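Local coordinates for group B streptococcal R4 surface protein (PDB 6S5X) that probably serves as a cell-wall-anchored surface protein implicated in infection, represented here by the most N-terminal of its Rib domains, at residues V63-P66 / K70-V73; P48-T51 / D56-A59. All blocks are in the same frame, centred on the assembly; numbering follows the deposited sequence.

In the fold
Both contacts involve strand 55-64 of the Rib domain, yet they lie on opposite sides of the chain's centre, with their own centres about 19 Å apart. Interaction 1 pairs the end of that strand with the start of strand 70-80; it is partly buried, and two backbone hydrogen bonds, a loose valine contact and a phenol bonded to the sodium-bound carboxylate hold it together. Interaction 2, farther from the centre, is a surface contact in which the loop 48-51 approaches the beginning of strand 55-64 without any backbone bond between the two segments. Its chemistry is correspondingly looser: a small apolar patch and a long salt bridge, whose charged groups have further partners in the same loop.

Interaction 1 (V63-P66 / K70-V73); sequences VTYP and KDTV. With NA (sodium ion), chain C.
Tyr-65 reaches across the beta hairpin of strands 55-64 and 70-80 to meet the carboxylate of Asp-71. The tyrosine ring stays beside its own backbone N (chi1 -60°), which carries the phenol from the turn over to the neighbouring strand; OH donates to Asp-71 OD2 at 2.7 Å, on the anti lone pair. Asp-71 CG lies at the ring edge, in its plane, while the carboxylate stands at 90° to the ring.

Next to this bond, the backbones are tightly joined. Val-63 and Asp-71 form an antiparallel hydrogen-bonded pair: Val-63 N meets Asp-71 O at 2.8 Å, and Asp-71 N meets Val-63 O at 2.9 Å. Buried Val-63, a beta-branched residue well suited to a strand, lies on the same face as Asp-71; its CG2 makes only a loose apolar contact, 4.5 Å from Val-73 CG2.

The other face is more open to solvent. Thr-64 and Lys-70 run side by side, with Thr-64 OG1 3.8 Å from Lys-70 CG, and the long lysine chain suits this exposed face because it extends its ammonium outward.

Asp-71 grips the sodium ion with both oxygens, OD2 at 2.3 Å and OD1 more distantly; two waters also bind. OD2 thus serves metal and phenol together: Tyr-65 probably helps to hold the carboxylate in place, while the ion, shared with the carbonyls of Ala-7 and Asn-10, ties the N-terminal segment to the hairpin.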
loop_
_atom_site.group_PDB
_atom_site.type_symbol
_atom_site.label_atom_id
_atom_site.label_comp_id
_atom_site.label_asym_id
_atom_site.label_seq_id
_atom_site.Cartn_x
_atom_site.Cartn_y
_atom_site.Cartn_z
ATOM N N VAL A 63 -4.503 2.640 3.556
ATOM C CA VAL A 63 -3.771 3.003 4.763
ATOM C C VAL A 63 -4.809 3.457 5.774
ATOM O O VAL A 63 -5.513 4.446 5.540
ATOM C CB VAL A 63 -2.757 4.119 4.482
ATOM C CG1 VAL A 63 -1.975 4.491 5.747
ATOM C CG2 VAL A 63 -1.834 3.740 3.364
ATOM N N THR A 64 -4.955 2.718 6.871
ATOM C CA THR A 64 -5.987 2.999 7.865
ATOM C C THR A 64 -5.325 3.470 9.148
ATOM O O THR A 64 -4.571 2.728 9.777
ATOM C CB THR A 64 -6.868 1.780 8.133
ATOM O OG1 THR A 64 -7.462 1.333 6.904
ATOM C CG2 THR A 64 -7.991 2.176 9.107
ATOM N N TYR A 65 -5.612 4.686 9.534
ATOM C CA TYR A 65 -5.017 5.278 10.720
ATOM C C TYR A 65 -5.806 4.887 11.975
ATOM O O TYR A 65 -6.970 4.475 11.900
ATOM C CB TYR A 65 -4.978 6.808 10.571
ATOM C CG TYR A 65 -4.161 7.248 9.377
ATOM C CD1 TYR A 65 -2.771 7.203 9.412
ATOM C CD2 TYR A 65 -4.768 7.659 8.197
ATOM C CE1 TYR A 65 -2.020 7.573 8.301
ATOM C CE2 TYR A 65 -4.042 8.029 7.112
ATOM C CZ TYR A 65 -2.657 7.988 7.154
ATOM O OH TYR A 65 -1.939 8.355 6.032
ATOM N N PRO A 66 -5.193 5.039 13.155
ATOM C CA PRO A 66 -5.861 4.608 14.399
ATOM C C PRO A 66 -7.158 5.327 14.693
ATOM O O PRO A 66 -7.997 4.777 15.420
ATOM C CB PRO A 66 -4.812 4.911 15.490
ATOM C CG PRO A 66 -3.506 4.815 14.779
ATOM C CD PRO A 66 -3.782 5.388 13.384
ATOM N N LYS A 70 -8.552 7.325 6.595
ATOM C CA LYS A 70 -7.847 6.487 5.632
ATOM C C LYS A 70 -7.250 7.338 4.518
ATOM O O LYS A 70 -7.738 8.431 4.202
ATOM C CB LYS A 70 -8.768 5.408 5.013
ATOM C CG LYS A 70 -9.473 4.487 6.003
ATOM C CD LYS A 70 -10.359 3.419 5.316
ATOM C CE LYS A 70 -11.290 2.743 6.335
ATOM N NZ LYS A 70 -11.718 1.351 6.016
ATOM N N ASP A 71 -6.154 6.826 3.950
ATOM C CA ASP A 71 -5.562 7.302 2.703
ATOM C C ASP A 71 -5.447 6.097 1.782
ATOM O O ASP A 71 -5.351 4.956 2.235
ATOM C CB ASP A 71 -4.162 7.917 2.920
ATOM C CG ASP A 71 -4.201 9.392 3.401
ATOM O OD1 ASP A 71 -4.958 10.168 2.793
ATOM O OD2 ASP A 71 -3.433 9.794 4.328
ATOM N N THR A 72 -5.487 6.362 0.491
ATOM C CA THR A 72 -5.176 5.346 -0.495
ATOM C C THR A 72 -3.933 5.762 -1.262
ATOM O O THR A 72 -3.592 6.948 -1.371
ATOM C CB THR A 72 -6.327 5.129 -1.457
ATOM O OG1 THR A 72 -6.551 6.338 -2.180
ATOM C CG2 THR A 72 -7.601 4.725 -0.688
ATOM N N VAL A 73 -3.247 4.765 -1.792
ATOM C CA VAL A 73 -2.106 5.008 -2.654
ATOM C C VAL A 73 -2.237 4.066 -3.837
ATOM O O VAL A 73 -2.545 2.884 -3.647
ATOM C CB VAL A 73 -0.783 4.770 -1.901
ATOM C CG1 VAL A 73 0.394 5.121 -2.756
ATOM C CG2 VAL A 73 -0.791 5.572 -0.567
HETATM NA NA NA C . -3.282 12.071 3.854
HETATM O O HOH W 1 -2.381 12.313 1.726
HETATM O O HOH W 2 -5.127 13.391 3.293
#

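Interaction 2 (P48-T51 / D56-A59); sequences PVDT and DKPA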
loop_
_atom_site.group_PDB
_atom_site.type_symbol
_atom_site.label_atom_id
_atom_site.label_comp_id
_atom_site.label_asym_id
_atom_site.label_seq_id
_atom_site.Cartn_x
_atom_site.Cartn_y
_atom_site.Cartn_z
ATOM N N PRO A 48 -6.736 -8.521 -3.623
ATOM C CA PRO A 48 -5.569 -9.375 -3.845
ATOM C C PRO A 48 -4.916 -9.146 -5.202
ATOM O O PRO A 48 -5.580 -8.888 -6.207
ATOM C CB PRO A 48 -6.155 -10.784 -3.722
ATOM C CG PRO A 48 -7.355 -10.617 -2.832
ATOM C CD PRO A 48 -7.925 -9.302 -3.227
ATOM N N VAL A 49 -3.601 -9.205 -5.212
ATOM C CA VAL A 49 -2.825 -8.975 -6.427
ATOM C C VAL A 49 -2.677 -10.283 -7.188
ATOM O O VAL A 49 -2.367 -11.315 -6.599
ATOM C CB VAL A 49 -1.453 -8.399 -6.086
ATOM C CG1 VAL A 49 -0.652 -8.222 -7.354
ATOM C CG2 VAL A 49 -1.663 -7.090 -5.328
ATOM N N ASP A 50 -2.923 -10.229 -8.491
ATOM C CA ASP A 50 -2.748 -11.368 -9.394
ATOM C C ASP A 50 -1.268 -11.523 -9.743
ATOM O O ASP A 50 -0.674 -10.633 -10.356
ATOM C CB ASP A 50 -3.584 -11.153 -10.657
ATOM C CG ASP A 50 -3.151 -12.039 -11.788
ATOM O OD1 ASP A 50 -2.780 -13.180 -11.486
ATOM O OD2 ASP A 50 -3.207 -11.625 -12.967
ATOM N N THR A 51 -0.657 -12.632 -9.333
ATOM C CA THR A 51 0.733 -12.891 -9.699
ATOM C C THR A 51 0.875 -14.190 -10.484
ATOM O O THR A 51 1.985 -14.742 -10.574
ATOM C CB THR A 51 1.651 -12.932 -8.472
ATOM O OG1 THR A 51 1.350 -14.070 -7.647
ATOM C CG2 THR A 51 1.524 -11.665 -7.659
ATOM N N ASP A 56 2.726 -5.830 -15.387
ATOM C CA ASP A 56 2.570 -4.709 -14.461
ATOM C C ASP A 56 1.143 -4.731 -13.920
ATOM O O ASP A 56 0.185 -4.500 -14.656
ATOM C CB ASP A 56 2.868 -3.384 -15.159
ATOM C CG ASP A 56 4.359 -3.146 -15.393
ATOM O OD1 ASP A 56 5.198 -3.867 -14.808
ATOM O OD2 ASP A 56 4.690 -2.248 -16.195
ATOM N N LYS A 57 0.994 -5.029 -12.636
ATOM C CA LYS A 57 -0.321 -5.156 -12.052
ATOM C C LYS A 57 -0.633 -3.897 -11.260
ATOM O O LYS A 57 0.047 -3.636 -10.258
ATOM C CB LYS A 57 -0.375 -6.375 -11.126
ATOM C CG LYS A 57 0.247 -7.660 -11.690
ATOM C CD LYS A 57 -0.418 -8.125 -12.934
ATOM C CE LYS A 57 0.297 -9.396 -13.431
ATOM N NZ LYS A 57 -0.485 -10.245 -14.336
ATOM N N PRO A 58 -1.654 -3.119 -11.616
ATOM C CA PRO A 58 -2.025 -1.988 -10.763
ATOM C C PRO A 58 -2.699 -2.487 -9.511
ATOM O O PRO A 58 -3.440 -3.477 -9.538
ATOM C CB PRO A 58 -2.984 -1.171 -11.625
ATOM C CG PRO A 58 -3.575 -2.179 -12.583
ATOM C CD PRO A 58 -2.497 -3.203 -12.825
ATOM N N ALA A 59 -2.426 -1.794 -8.407
ATOM C CA ALA A 59 -2.968 -2.159 -7.114
ATOM C C ALA A 59 -3.208 -0.889 -6.321
ATOM O O ALA A 59 -2.678 0.173 -6.650
ATOM C CB ALA A 59 -2.028 -3.091 -6.360
#
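Lys-57 and Asp-50 cross at an angle where a loop of this immunoglobulin-like Rib domain approaches strand 55-64 of its sheet. The loop, 48-51, follows strand 42-45 and makes no backbone hydrogen bond with 56-59, so side chains from the strand and loop bridge the gap, one of them packing on a loop carbonyl.

Lys-57 points from its strand toward the loop. Its chi1 (-46°) brings CG to 3.4 Å from Asp-50 O, and the bend at chi2 (-61°) keeps the rest of the chain along that carbonyl, with CE 3.5 Å from Asp-50 O. A long, flexible lysine suits this partly exposed place, since its methylenes can cover the loop while its ammonium reaches on to the carboxylate. Asp-50, with CG anti to the backbone nitrogen (chi1 163°), extends that carboxylate toward the ammonium. The two charges form a salt bridge through a weak hydrogen bond, Lys-57 NZ to Asp-50 OD2 at 3.3 Å. Each group has a stronger partner in the loop: NZ donates to the carbonyl of Thr-53, and Asp-50 OD1 accepts from the backbone N of Ala-52, the bond of an Asx turn. The aspartate therefore shapes its own loop as well as meeting the lysine.

Beside the polar crossing lies a small apolar patch. Val-49 directs its two methyls at different residues of the strand, CG1 at Lys-57 CB (4.2 Å) and CG2 at Ala-59. Ala-59 also points toward the loop, and its short side chain suits a place where a single methyl meets the valine branch: Val-49 CG2 rests 4.1 Å from Ala-59 CB.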